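Local atomic coordinates of Ras-associated and pleckstrin homology domains-containing protein 1 (Homo sapiens, PDB entry 4GMV), a protein that relays localized membrane signals to the actin cytoskeleton, helping to regulate lamellipodial dynamics, and brings EVL and VASP to the leading edge of cells. Residues V155-I160 / L181-I186; C149-S154 / Y266-Y271. One frame throughout, in Å; residues are numbered along the deposited sequence.

Contact 1 of 2, residues V155-I160 / L181-I186; sequences VTVPEI and LRASGI
Leu181 fills the angle between Ile160 and Val157, where 157-160 runs antiparallel to the end of strand 174-181, within the PH region. Leu181 CB lies 4.0 Å from Ile160 CB, close beside the Ile160 carbonyl. From there CG turns anti to the backbone N (chi1 -172°), which carries the side chain on toward Val157. At the tip, Leu181 CD2 meets Val157 CG1 at 3.9 Å, the two side chains crossing at about a right angle. A branched, flexible leucine suits this place because it can serve both neighbours. Val157 divides its own branches: CG1 faces Leu181, while Val157 CG2 lies 4.3 Å from the small Ala183 CB.

Alongside these apolar contacts, Leu181 N donates to Ile160 O over 2.7 Å, a nearly straight bond (172°) that pairs the two chains where regular strand pairing begins. On the exposed side, Glu159 and Arg182 leave the backbone pointing away from the partner chain, and bends at chi2 bring their ends back together. Glu159 OE1 and Arg182 NH1 form a long salt bridge of 3.5 Å, with the carboxylate and guanidinium planes 44° apart, so the pairing is skewed rather than flat. The turn beyond closes through Arg182 N and Gly185 O; the positive phi and extended psi of Gly185 would press a CB against the preceding carbonyl O, which suits glycine.

The contact thus lies at one end of the antiparallel strands 161-167 and 174-181. Helix 251-266, the C-terminal helix of the PH fold, packs against it, with Ala264, Ile263, Trp257 and Ile261 touching Val157, Pro158, Ile160 and Leu181 respectively.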
ATOM      1  N   VAL A 155      13.748 -10.109  -7.738  1.00 61.79           N
ATOM      2  CA  VAL A 155      12.665 -10.527  -6.862  1.00 59.61           C
ATOM      3  C   VAL A 155      11.892 -11.678  -7.500  1.00 61.08           C
ATOM      4  O   VAL A 155      11.561 -11.639  -8.690  1.00 61.58           O
ATOM      5  CB  VAL A 155      11.718  -9.360  -6.521  1.00 55.54           C
ATOM      6  CG1 VAL A 155      10.516  -9.852  -5.732  1.00 53.16           C
ATOM      7  CG2 VAL A 155      12.467  -8.294  -5.739  1.00 54.67           C
ATOM      8  N   THR A 156      11.643 -12.713  -6.702  1.00 62.14           N
ATOM      9  CA  THR A 156      10.841 -13.838  -7.147  1.00 64.08           C
ATOM     10  C   THR A 156       9.392 -13.535  -6.794  1.00 61.92           C
ATOM     11  O   THR A 156       8.929 -13.827  -5.684  1.00 61.22           O
ATOM     12  CB  THR A 156      11.312 -15.193  -6.552  1.00 66.31           C
ATOM     13  OG1 THR A 156      10.990 -15.260  -5.154  1.00 64.80           O
ATOM     14  CG2 THR A 156      12.827 -15.392  -6.753  1.00 68.93           C
ATOM     15  N   VAL A 157       8.696 -12.899  -7.735  1.00 61.97           N
ATOM     16  CA  VAL A 157       7.268 -12.625  -7.596  1.00 59.58           C
ATOM     17  C   VAL A 157       6.556 -13.971  -7.441  1.00 60.46           C
ATOM     18  O   VAL A 157       6.687 -14.842  -8.310  1.00 62.89           O
ATOM     19  CB  VAL A 157       6.707 -11.839  -8.810  1.00 59.68           C
ATOM     20  CG1 VAL A 157       5.198 -11.649  -8.697  1.00 57.57           C
ATOM     21  CG2 VAL A 157       7.400 -10.490  -8.948  1.00 59.25           C
ATOM     22  N   PRO A 158       5.836 -14.161  -6.315  1.00 58.56           N
ATOM     23  CA  PRO A 158       5.085 -15.397  -6.061  1.00 58.99           C
ATOM     24  C   PRO A 158       4.063 -15.665  -7.158  1.00 58.67           C
ATOM     25  O   PRO A 158       3.539 -14.722  -7.759  1.00 58.95           O
ATOM     26  CB  PRO A 158       4.367 -15.113  -4.736  1.00 57.30           C
ATOM     27  CG  PRO A 158       4.380 -13.625  -4.594  1.00 55.35           C
ATOM     28  CD  PRO A 158       5.668 -13.191  -5.221  1.00 56.10           C
ATOM     29  N   GLU A 159       3.782 -16.936  -7.414  1.00 59.11           N
ATOM     30  CA  GLU A 159       2.888 -17.302  -8.509  1.00 59.03           C
ATOM     31  C   GLU A 159       1.412 -17.274  -8.098  1.00 55.52           C
ATOM     32  O   GLU A 159       0.828 -18.296  -7.721  1.00 56.88           O
ATOM     33  CB  GLU A 159       3.299 -18.652  -9.132  1.00 63.16           C
ATOM     34  CG  GLU A 159       4.652 -18.638  -9.845  1.00 66.54           C
ATOM     35  CD  GLU A 159       4.703 -17.711 -11.063  1.00 67.47           C
ATOM     36  OE1 GLU A 159       4.207 -16.563 -10.990  1.00 65.63           O
ATOM     37  OE2 GLU A 159       5.261 -18.126 -12.101  1.00 70.35           O
ATOM     38  N   ILE A 160       0.819 -16.088  -8.177  1.00 51.03           N
ATOM     39  CA  ILE A 160      -0.578 -15.895  -7.801  1.00 48.12           C
ATOM     40  C   ILE A 160      -1.484 -16.078  -9.025  1.00 47.31           C
ATOM     41  O   ILE A 160      -1.266 -15.466 -10.078  1.00 46.80           O
ATOM     42  CB  ILE A 160      -0.809 -14.504  -7.146  1.00 46.04           C
ATOM     43  CG1 ILE A 160       0.118 -14.289  -5.935  1.00 45.71           C
ATOM     44  CG2 ILE A 160      -2.270 -14.308  -6.752  1.00 44.67           C
ATOM     45  CD1 ILE A 160      -0.158 -15.173  -4.732  1.00 46.43           C
ATOM     46  N   LEU A 181      -0.797 -13.431 -11.846  1.00 41.51           N
ATOM     47  CA  LEU A 181       0.169 -12.374 -11.590  1.00 40.94           C
ATOM     48  C   LEU A 181       1.562 -12.782 -12.025  1.00 43.14           C
ATOM     49  O   LEU A 181       2.053 -13.865 -11.659  1.00 43.98           O
ATOM     50  CB  LEU A 181       0.182 -12.024 -10.112  1.00 38.82           C
ATOM     51  CG  LEU A 181       0.994 -10.806  -9.679  1.00 37.84           C
ATOM     52  CD1 LEU A 181       0.209  -9.522  -9.888  1.00 36.61           C
ATOM     53  CD2 LEU A 181       1.342 -10.964  -8.214  1.00 36.60           C
ATOM     54  N   ARG A 182       2.187 -11.912 -12.814  1.00 44.46           N
ATOM     55  CA  ARG A 182       3.601 -12.046 -13.156  1.00 46.72           C
ATOM     56  C   ARG A 182       4.414 -10.803 -12.773  1.00 46.14           C
ATOM     57  O   ARG A 182       3.914  -9.898 -12.090  1.00 43.67           O
ATOM     58  CB  ARG A 182       3.768 -12.388 -14.629  1.00 49.80           C
ATOM     59  CG  ARG A 182       3.257 -13.773 -14.965  1.00 51.40           C
ATOM     60  CD  ARG A 182       4.115 -14.449 -16.018  1.00 55.16           C
ATOM     61  NE  ARG A 182       3.651 -15.793 -16.378  1.00 56.99           N
ATOM     62  CZ  ARG A 182       3.118 -16.689 -15.544  1.00 55.92           C
ATOM     63  NH1 ARG A 182       2.972 -16.427 -14.249  1.00 53.11           N
ATOM     64  NH2 ARG A 182       2.745 -17.872 -16.015  1.00 57.93           N
ATOM     65  N   ALA A 183       5.679 -10.770 -13.187  1.00 48.28           N
ATOM     66  CA  ALA A 183       6.525  -9.612 -12.901  1.00 47.92           C
ATOM     67  C   ALA A 183       6.061  -8.412 -13.726  1.00 47.90           C
ATOM     68  O   ALA A 183       6.041  -7.280 -13.236  1.00 46.20           O
ATOM     69  CB  ALA A 183       7.988  -9.935 -13.173  1.00 50.62           C
ATOM     70  N   SER A 184       5.686  -8.644 -14.982  0.50 50.02           N
ATOM     71  CA  SER A 184       5.286  -7.538 -15.859  0.50 50.61           C
ATOM     72  C   SER A 184       3.899  -6.962 -15.556  0.50 48.06           C
ATOM     73  O   SER A 184       3.561  -5.880 -16.047  0.50 48.62           O
ATOM     74  CB  SER A 184       5.361  -7.947 -17.325  0.50 54.17           C
ATOM     75  OG  SER A 184       4.669  -7.006 -18.132  0.50 54.84           O
ATOM     76  N   GLY A 185       3.108  -7.672 -14.748  1.00 45.48           N
ATOM     77  CA  GLY A 185       1.712  -7.281 -14.494  1.00 42.94           C
ATOM     78  C   GLY A 185       0.688  -8.397 -14.318  1.00 41.71           C
ATOM     79  O   GLY A 185       1.046  -9.550 -14.067  1.00 41.91           O
ATOM     80  N   ILE A 186      -0.590  -8.035 -14.434  1.00 40.56           N
ATOM     81  CA  ILE A 186      -1.699  -8.983 -14.299  1.00 39.97           C
ATOM     82  C   ILE A 186      -2.214  -9.396 -15.677  1.00 42.43           C
ATOM     83  O   ILE A 186      -2.491  -8.547 -16.525  1.00 43.34           O
ATOM     84  CB  ILE A 186      -2.861  -8.403 -13.465  1.00 37.79           C
ATOM     85  CG1 ILE A 186      -2.348  -7.833 -12.142  1.00 35.52           C
ATOM     86  CG2 ILE A 186      -3.927  -9.459 -13.199  1.00 37.67           C
ATOM     87  CD1 ILE A 186      -3.337  -6.927 -11.451  1.00 33.85           C
TER

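Contact 2 of 2, residues C149-S154 / Y266-Y271; sequences CFCGSS and YGKQLY
Phe150 and Tyr271 form the tightly packed part of this contact. Tyr271 CB sits over one face of the Phe150 ring, a CH-pi contact 4.0 Å from the centroid. At the ring's edge, near its plane, Gly267 O approaches Phe150 CE1 to 3.2 Å, so the weakly polar C-H rim of the phenylalanine meets a carbonyl. The Phe150 and Tyr271 rings are near parallel, with planes at 18°, but they are slid so far apart that they barely overlap; it is the tyrosine's CB that does the covering. Close by, Cys151 SG lies at the edge of the Tyr271 ring, 3.3 Å from Tyr271 CE2, a sulfur-aromatic contact suited to a small polarisable side chain.

Farther out the packing thins. Lys268 contributes its aliphatic length: CD lies beside Phe150 O, and Lys268 CE reaches Cys151 SG at 3.8 Å. Beyond, the exposed loop continues through Gly152 to a poorly ordered Ser153.

Gly267, with positive phi (62°), a conformation that favours glycine, ends helix 251-266 and turns the chain into helix 268-278, which meets the last turn of helix 139-150. The Tyr271 hydroxyl ties the two together through Glu147 of that helix, while Phe121 of helix 115-122 and Ile263 of helix 251-266 also pack on Phe150.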
ATOM      1  N   CYS A 149      13.415 -14.530  -1.317  1.00 56.18           N
ATOM      2  CA  CYS A 149      12.434 -13.955  -2.247  0.50 53.95           C
ATOM      3  C   CYS A 149      12.790 -12.539  -2.694  1.00 52.81           C
ATOM      4  O   CYS A 149      12.614 -12.174  -3.864  1.00 53.24           O
ATOM      5  CB  CYS A 149      11.041 -13.967  -1.603  0.50 51.54           C
ATOM      6  SG  CYS A 149       9.876 -12.719  -2.208  0.50 48.82           S
ATOM      7  N   PHE A 150      13.275 -11.737  -1.747  1.00 51.36           N
ATOM      8  CA  PHE A 150      13.601 -10.342  -2.025  1.00 50.17           C
ATOM      9  C   PHE A 150      15.054 -10.038  -2.398  1.00 53.35           C
ATOM     10  O   PHE A 150      15.300  -9.140  -3.203  1.00 53.67           O
ATOM     11  CB  PHE A 150      13.194  -9.459  -0.845  1.00 47.06           C
ATOM     12  CG  PHE A 150      11.717  -9.313  -0.689  1.00 43.93           C
ATOM     13  CD1 PHE A 150      11.017  -8.390  -1.456  1.00 42.07           C
ATOM     14  CD2 PHE A 150      11.023 -10.102   0.213  1.00 43.34           C
ATOM     15  CE1 PHE A 150       9.647  -8.248  -1.317  1.00 39.97           C
ATOM     16  CE2 PHE A 150       9.649  -9.968   0.357  1.00 41.42           C
ATOM     17  CZ  PHE A 150       8.960  -9.039  -0.412  1.00 39.68           C
ATOM     18  N   CYS A 151      16.008 -10.768  -1.823  1.00 56.15           N
ATOM     19  CA  CYS A 151      17.390 -10.281  -1.770  1.00 59.12           C
ATOM     20  C   CYS A 151      18.335 -10.811  -2.838  1.00 63.30           C
ATOM     21  O   CYS A 151      19.498 -10.423  -2.874  1.00 65.57           O
ATOM     22  CB  CYS A 151      17.973 -10.468  -0.368  1.00 59.76           C
ATOM     23  SG  CYS A 151      17.030  -9.555   0.886  1.00 56.55           S
ATOM     24  N   GLY A 152      17.828 -11.669  -3.719  1.00 64.85           N
ATOM     25  CA  GLY A 152      18.640 -12.223  -4.806  1.00 69.57           C
ATOM     26  C   GLY A 152      18.797 -11.244  -5.959  1.00 70.86           C
ATOM     27  O   GLY A 152      18.360 -10.093  -5.868  1.00 68.82           O
ATOM     28  N   SER A 153      19.402 -11.712  -7.050  1.00 75.01           N
ATOM     29  CA  SER A 153      19.653 -10.891  -8.247  1.00 77.03           C
ATOM     30  C   SER A 153      18.384 -10.303  -8.876  1.00 74.46           C
ATOM     31  O   SER A 153      18.459  -9.429  -9.743  1.00 75.47           O
ATOM     32  CB  SER A 153      20.435 -11.695  -9.283  1.00 82.07           C
ATOM     33  OG  SER A 153      19.818 -12.947  -9.519  1.00 82.77           O
ATOM     34  N   SER A 154      17.229 -10.798  -8.429  1.00 71.35           N
ATOM     35  CA  SER A 154      15.919 -10.278  -8.805  1.00 68.34           C
ATOM     36  C   SER A 154      14.861 -10.823  -7.847  1.00 64.98           C
ATOM     37  O   SER A 154      15.053 -11.867  -7.214  1.00 65.29           O
ATOM     38  CB  SER A 154      15.566 -10.637 -10.256  1.00 70.67           C
ATOM     39  OG  SER A 154      15.101 -11.973 -10.365  1.00 71.44           O
ATOM     40  N   TYR A 266       6.563  -3.148  -5.937  1.00 34.13           N
ATOM     41  CA  TYR A 266       7.646  -2.482  -5.179  1.00 34.44           C
ATOM     42  C   TYR A 266       8.968  -3.281  -4.994  1.00 36.72           C
ATOM     43  O   TYR A 266      10.044  -2.688  -4.793  1.00 37.61           O
ATOM     44  CB  TYR A 266       7.104  -1.927  -3.855  1.00 32.26           C
ATOM     45  CG  TYR A 266       5.922  -0.985  -4.047  1.00 30.63           C
ATOM     46  CD1 TYR A 266       6.119   0.374  -4.246  1.00 30.94           C
ATOM     47  CD2 TYR A 266       4.620  -1.456  -4.057  1.00 29.42           C
ATOM     48  CE1 TYR A 266       5.056   1.241  -4.431  1.00 29.83           C
ATOM     49  CE2 TYR A 266       3.551  -0.594  -4.262  1.00 28.75           C
ATOM     50  CZ  TYR A 266       3.786   0.751  -4.447  1.00 28.78           C
ATOM     51  OH  TYR A 266       2.751   1.616  -4.659  1.00 28.57           O
ATOM     52  N   GLY A 267       8.892  -4.611  -5.089  1.00 37.39           N
ATOM     53  CA  GLY A 267      10.084  -5.473  -5.024  1.00 39.36           C
ATOM     54  C   GLY A 267      10.880  -5.422  -3.726  1.00 39.50           C
ATOM     55  O   GLY A 267      10.311  -5.398  -2.626  1.00 37.91           O
ATOM     56  N   LYS A 268      12.204  -5.409  -3.865  1.00 41.77           N
ATOM     57  CA  LYS A 268      13.135  -5.335  -2.729  1.00 42.35           C
ATOM     58  C   LYS A 268      12.830  -4.179  -1.760  1.00 40.46           C
ATOM     59  O   LYS A 268      13.049  -4.298  -0.548  1.00 40.28           O
ATOM     60  CB  LYS A 268      14.576  -5.244  -3.246  1.00 45.14           C
ATOM     61  CG  LYS A 268      15.646  -5.039  -2.178  1.00 46.43           C
ATOM     62  CD  LYS A 268      16.298  -6.341  -1.732  1.00 48.36           C
ATOM     63  CE  LYS A 268      17.347  -6.095  -0.655  1.00 49.64           C
ATOM     64  NZ  LYS A 268      18.655  -5.643  -1.205  1.00 53.00           N
ATOM     65  N   GLN A 269      12.313  -3.076  -2.300  1.00 39.40           N
ATOM     66  CA  GLN A 269      11.983  -1.892  -1.509  1.00 38.02           C
ATOM     67  C   GLN A 269      10.989  -2.190  -0.369  1.00 35.71           C
ATOM     68  O   GLN A 269      11.085  -1.598   0.712  1.00 35.32           O
ATOM     69  CB  GLN A 269      11.459  -0.770  -2.421  1.00 38.04           C
ATOM     70  CG  GLN A 269      11.307   0.591  -1.757  1.00 37.54           C
ATOM     71  CD  GLN A 269      12.626   1.171  -1.272  1.00 39.47           C
ATOM     72  OE1 GLN A 269      13.550   1.382  -2.051  1.00 41.56           O
ATOM     73  NE2 GLN A 269      12.708   1.441   0.031  1.00 39.10           N
ATOM     74  N   LEU A 270      10.048  -3.100  -0.600  1.00 34.41           N
ATOM     75  CA  LEU A 270       9.112  -3.495   0.461  1.00 32.79           C
ATOM     76  C   LEU A 270       9.857  -4.156   1.602  1.00 33.64           C
ATOM     77  O   LEU A 270       9.473  -4.005   2.761  1.00 32.37           O
ATOM     78  CB  LEU A 270       8.088  -4.494  -0.039  1.00 32.49           C
ATOM     79  CG  LEU A 270       6.637  -4.156  -0.350  1.00 31.37           C
ATOM     80  CD1 LEU A 270       5.988  -3.191   0.638  1.00 30.28           C
ATOM     81  CD2 LEU A 270       6.553  -3.625  -1.756  1.00 31.52           C
ATOM     82  N   TYR A 271      10.918  -4.900   1.269  1.00 35.23           N
ATOM     83  CA  TYR A 271      11.673  -5.589   2.300  1.00 36.62           C
ATOM     84  C   TYR A 271      12.438  -4.584   3.161  1.00 36.85           C
ATOM     85  O   TYR A 271      12.350  -4.638   4.389  1.00 36.78           O
ATOM     86  CB  TYR A 271      12.557  -6.708   1.724  1.00 39.01           C
ATOM     87  CG  TYR A 271      13.245  -7.576   2.763  1.00 40.66           C
ATOM     88  CD1 TYR A 271      12.576  -8.001   3.912  1.00 40.35           C
ATOM     89  CD2 TYR A 271      14.554  -7.984   2.587  1.00 43.53           C
ATOM     90  CE1 TYR A 271      13.209  -8.795   4.861  1.00 42.55           C
ATOM     91  CE2 TYR A 271      15.196  -8.778   3.528  1.00 45.69           C
ATOM     92  CZ  TYR A 271      14.521  -9.182   4.663  1.00 45.18           C
ATOM     93  OH  TYR A 271      15.165  -9.975   5.596  1.00 47.78           O
TER

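Contact 2 encloses contact 1 along the chain: 149-154 leads straight into 155-160, then 181-186 follows, and 266-271 comes last. Their centres are 12 Å apart. Val155, of the 155-160 segment, packs on the start of helix 268-278, with Val155 CG2 3.4 Å from Lys268 N. Thr156 N lies 3.0 Å from Cys149 O, a probable hydrogen bond that folds the chain back on the end of helix 139-150. Helix 251-266 serves both contacts. Contact 1 packs the segment that follows helix 139-150 on the end of strand 174-181, and contact 2 packs the end of helix 139-150 on the start of helix 268-278.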